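Local coordinates for protein beta-N-acetylhexosaminidase (Streptomyces plicatus, PDB 1JAK) that hydrolyses terminal beta-linked N-acetylhexosamine residues from glycans as a family 20 glycosidase, probably by substrate-assisted catalysis, at residues 47-52 / 84-90. Residues are numbered along the deposited sequence; the frame is centred on the assembly and turned at random.
Sequences THIRVD and GGIRLRL
Arg50 NH1 sits over one face of the Arg87 guanidinium, 3.1 Å above its plane and offset toward the rim, while Arg89 CB lies over the centre of the opposite face. Arg50 O lies in plane at the edge, in a weak hydrogen bond (3.5 Å, Arg87 NH1 to Arg50 O); Asp52 OD1 stands at the edge, 15° out of the plane. The two arginines run side by side, Arg50 CG and Arg87 CD 3.4 Å apart, with guanidinium planes inclined at 47°. Arg87 NH2 meets Asp52 OD1 at 3.1 Å in a salt bridge, which probably eases the repulsion between the guanidinium groups; Arg50 NH1 also bonds weakly to Val51 O. Asp52 CG lies anti to its carbonyl carbon (chi1 -60°), swinging the carboxylate toward 84-90, where OD2 accepts Leu90 N at 2.7 Å through its syn lone pair; a water joins OD1 to Leu90 O. Regular pairing precedes this: Ile86 N to His48 O, Arg50 N to Ile86 O (2.8 Å), Leu88 N to Arg50 O (2.8 Å). On the other face Val51 CG1 lies 4.1 Å from Leu88 CD1, and Ile49 touches Ile86 and Leu88 more loosely, the isoleucines against helix 55-72. Strand 49-50, this helix and parallel strand 78-79 form a beta-alpha-beta crossover; 86-90 adds a parallel strand on the other side of 49-50, in the mixed sheet of the domain accompanying the family 20 catalytic barrel.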
loop_
_atom_site.group_PDB
_atom_site.type_symbol
_atom_site.label_atom_id
_atom_site.label_comp_id
_atom_site.label_asym_id
_atom_site.label_seq_id
_atom_site.Cartn_x
_atom_site.Cartn_y
_atom_site.Cartn_z
ATOM N N THR A 47 22.906 -22.594 -9.793
ATOM C CA THR A 47 22.757 -21.183 -10.129
ATOM C C THR A 47 23.200 -20.242 -9.015
ATOM O O THR A 47 22.815 -20.403 -7.856
ATOM C CB THR A 47 21.301 -20.846 -10.507
ATOM O OG1 THR A 47 20.942 -21.548 -11.704
ATOM C CG2 THR A 47 21.144 -19.343 -10.743
ATOM N N HIS A 48 24.019 -19.263 -9.386
ATOM C CA HIS A 48 24.520 -18.254 -8.460
ATOM C C HIS A 48 23.804 -16.942 -8.759
ATOM O O HIS A 48 23.373 -16.709 -9.887
ATOM C CB HIS A 48 26.022 -18.031 -8.663
ATOM C CG HIS A 48 26.885 -19.128 -8.124
ATOM N ND1 HIS A 48 26.481 -20.445 -8.085
ATOM C CD2 HIS A 48 28.148 -19.109 -7.637
ATOM C CE1 HIS A 48 27.457 -21.189 -7.596
ATOM N NE2 HIS A 48 28.480 -20.403 -7.317
ATOM N N ILE A 49 23.671 -16.096 -7.743
ATOM C CA ILE A 49 23.057 -14.786 -7.913
ATOM C C ILE A 49 24.213 -13.798 -7.819
ATOM O O ILE A 49 24.788 -13.600 -6.748
ATOM C CB ILE A 49 22.021 -14.491 -6.808
ATOM C CG1 ILE A 49 20.804 -15.404 -6.989
ATOM C CG2 ILE A 49 21.592 -13.027 -6.864
ATOM C CD1 ILE A 49 19.835 -15.377 -5.825
ATOM N N ARG A 50 24.568 -13.210 -8.957
ATOM C CA ARG A 50 25.664 -12.251 -9.031
ATOM C C ARG A 50 25.135 -10.839 -8.832
ATOM O O ARG A 50 24.199 -10.423 -9.509
ATOM C CB ARG A 50 26.353 -12.359 -10.396
ATOM C CG ARG A 50 27.464 -11.340 -10.654
ATOM C CD ARG A 50 28.661 -11.543 -9.742
ATOM N NE ARG A 50 29.874 -10.939 -10.295
ATOM C CZ ARG A 50 30.086 -9.630 -10.407
ATOM N NH1 ARG A 50 29.169 -8.764 -10.000
ATOM N NH2 ARG A 50 31.218 -9.189 -10.939
ATOM N N VAL A 51 25.741 -10.113 -7.897
ATOM C CA VAL A 51 25.345 -8.741 -7.604
ATOM C C VAL A 51 26.574 -7.841 -7.611
ATOM O O VAL A 51 27.707 -8.325 -7.624
ATOM C CB VAL A 51 24.683 -8.631 -6.215
ATOM C CG1 VAL A 51 23.448 -9.517 -6.150
ATOM C CG2 VAL A 51 25.679 -9.025 -5.132
ATOM N N ASP A 52 26.350 -6.531 -7.605
ATOM C CA ASP A 52 27.462 -5.591 -7.581
ATOM C C ASP A 52 28.070 -5.610 -6.188
ATOM O O ASP A 52 27.417 -6.005 -5.221
ATOM C CB ASP A 52 26.988 -4.176 -7.910
ATOM C CG ASP A 52 26.362 -4.080 -9.282
ATOM O OD1 ASP A 52 26.934 -4.645 -10.238
ATOM O OD2 ASP A 52 25.305 -3.430 -9.405
ATOM N N GLY A 84 27.296 -15.224 -12.566
ATOM C CA GLY A 84 26.103 -15.936 -12.140
ATOM C C GLY A 84 24.961 -16.028 -13.139
ATOM O O GLY A 84 24.789 -15.155 -13.993
ATOM N N GLY A 85 24.176 -17.095 -13.013
ATOM C CA GLY A 85 23.039 -17.318 -13.890
ATOM C C GLY A 85 21.991 -16.231 -13.750
ATOM O O GLY A 85 21.261 -15.939 -14.695
ATOM N N ILE A 86 21.894 -15.655 -12.557
ATOM C CA ILE A 86 20.959 -14.562 -12.305
ATOM C C ILE A 86 21.824 -13.388 -11.880
ATOM O O ILE A 86 22.517 -13.457 -10.866
ATOM C CB ILE A 86 19.965 -14.893 -11.168
ATOM C CG1 ILE A 86 19.050 -16.040 -11.596
ATOM C CG2 ILE A 86 19.131 -13.655 -10.834
ATOM C CD1 ILE A 86 18.095 -16.510 -10.514
ATOM N N ARG A 87 21.795 -12.315 -12.661
ATOM C CA ARG A 87 22.608 -11.149 -12.354
ATOM C C ARG A 87 21.780 -9.902 -12.094
ATOM O O ARG A 87 20.875 -9.574 -12.860
ATOM C CB ARG A 87 23.584 -10.869 -13.499
ATOM C CG ARG A 87 24.426 -9.607 -13.315
ATOM C CD ARG A 87 25.910 -9.934 -13.272
ATOM N NE ARG A 87 26.761 -8.744 -13.253
ATOM C CZ ARG A 87 26.828 -7.870 -12.251
ATOM N NH1 ARG A 87 26.088 -8.032 -11.159
ATOM N NH2 ARG A 87 27.646 -6.828 -12.337
ATOM N N LEU A 88 22.100 -9.224 -10.998
ATOM C CA LEU A 88 21.430 -7.987 -10.625
ATOM C C LEU A 88 22.506 -6.917 -10.758
ATOM O O LEU A 88 23.502 -6.938 -10.036
ATOM C CB LEU A 88 20.931 -8.064 -9.178
ATOM C CG LEU A 88 20.066 -9.281 -8.833
ATOM C CD1 LEU A 88 19.583 -9.169 -7.390
ATOM C CD2 LEU A 88 18.881 -9.366 -9.784
ATOM N N ARG A 89 22.319 -5.990 -11.690
ATOM C CA ARG A 89 23.323 -4.958 -11.896
ATOM C C ARG A 89 22.799 -3.536 -11.928
ATOM O O ARG A 89 21.751 -3.255 -12.509
ATOM C CB ARG A 89 24.103 -5.246 -13.181
ATOM C CG ARG A 89 23.243 -5.451 -14.414
ATOM C CD ARG A 89 24.072 -6.008 -15.567
ATOM N NE ARG A 89 25.079 -5.060 -16.038
ATOM C CZ ARG A 89 24.809 -3.995 -16.786
ATOM N NH1 ARG A 89 23.560 -3.739 -17.153
ATOM N NH2 ARG A 89 25.787 -3.185 -17.170
ATOM N N LEU A 90 23.549 -2.646 -11.288
ATOM C CA LEU A 90 23.208 -1.233 -11.243
ATOM C C LEU A 90 24.037 -0.541 -12.312
ATOM O O LEU A 90 25.265 -0.646 -12.322
ATOM C CB LEU A 90 23.535 -0.651 -9.868
ATOM C CG LEU A 90 22.735 -1.229 -8.701
ATOM C CD1 LEU A 90 23.293 -0.714 -7.386
ATOM C CD2 LEU A 90 21.268 -0.852 -8.856
HETATM O O HOH W 1 27.075 -2.920 -12.113
#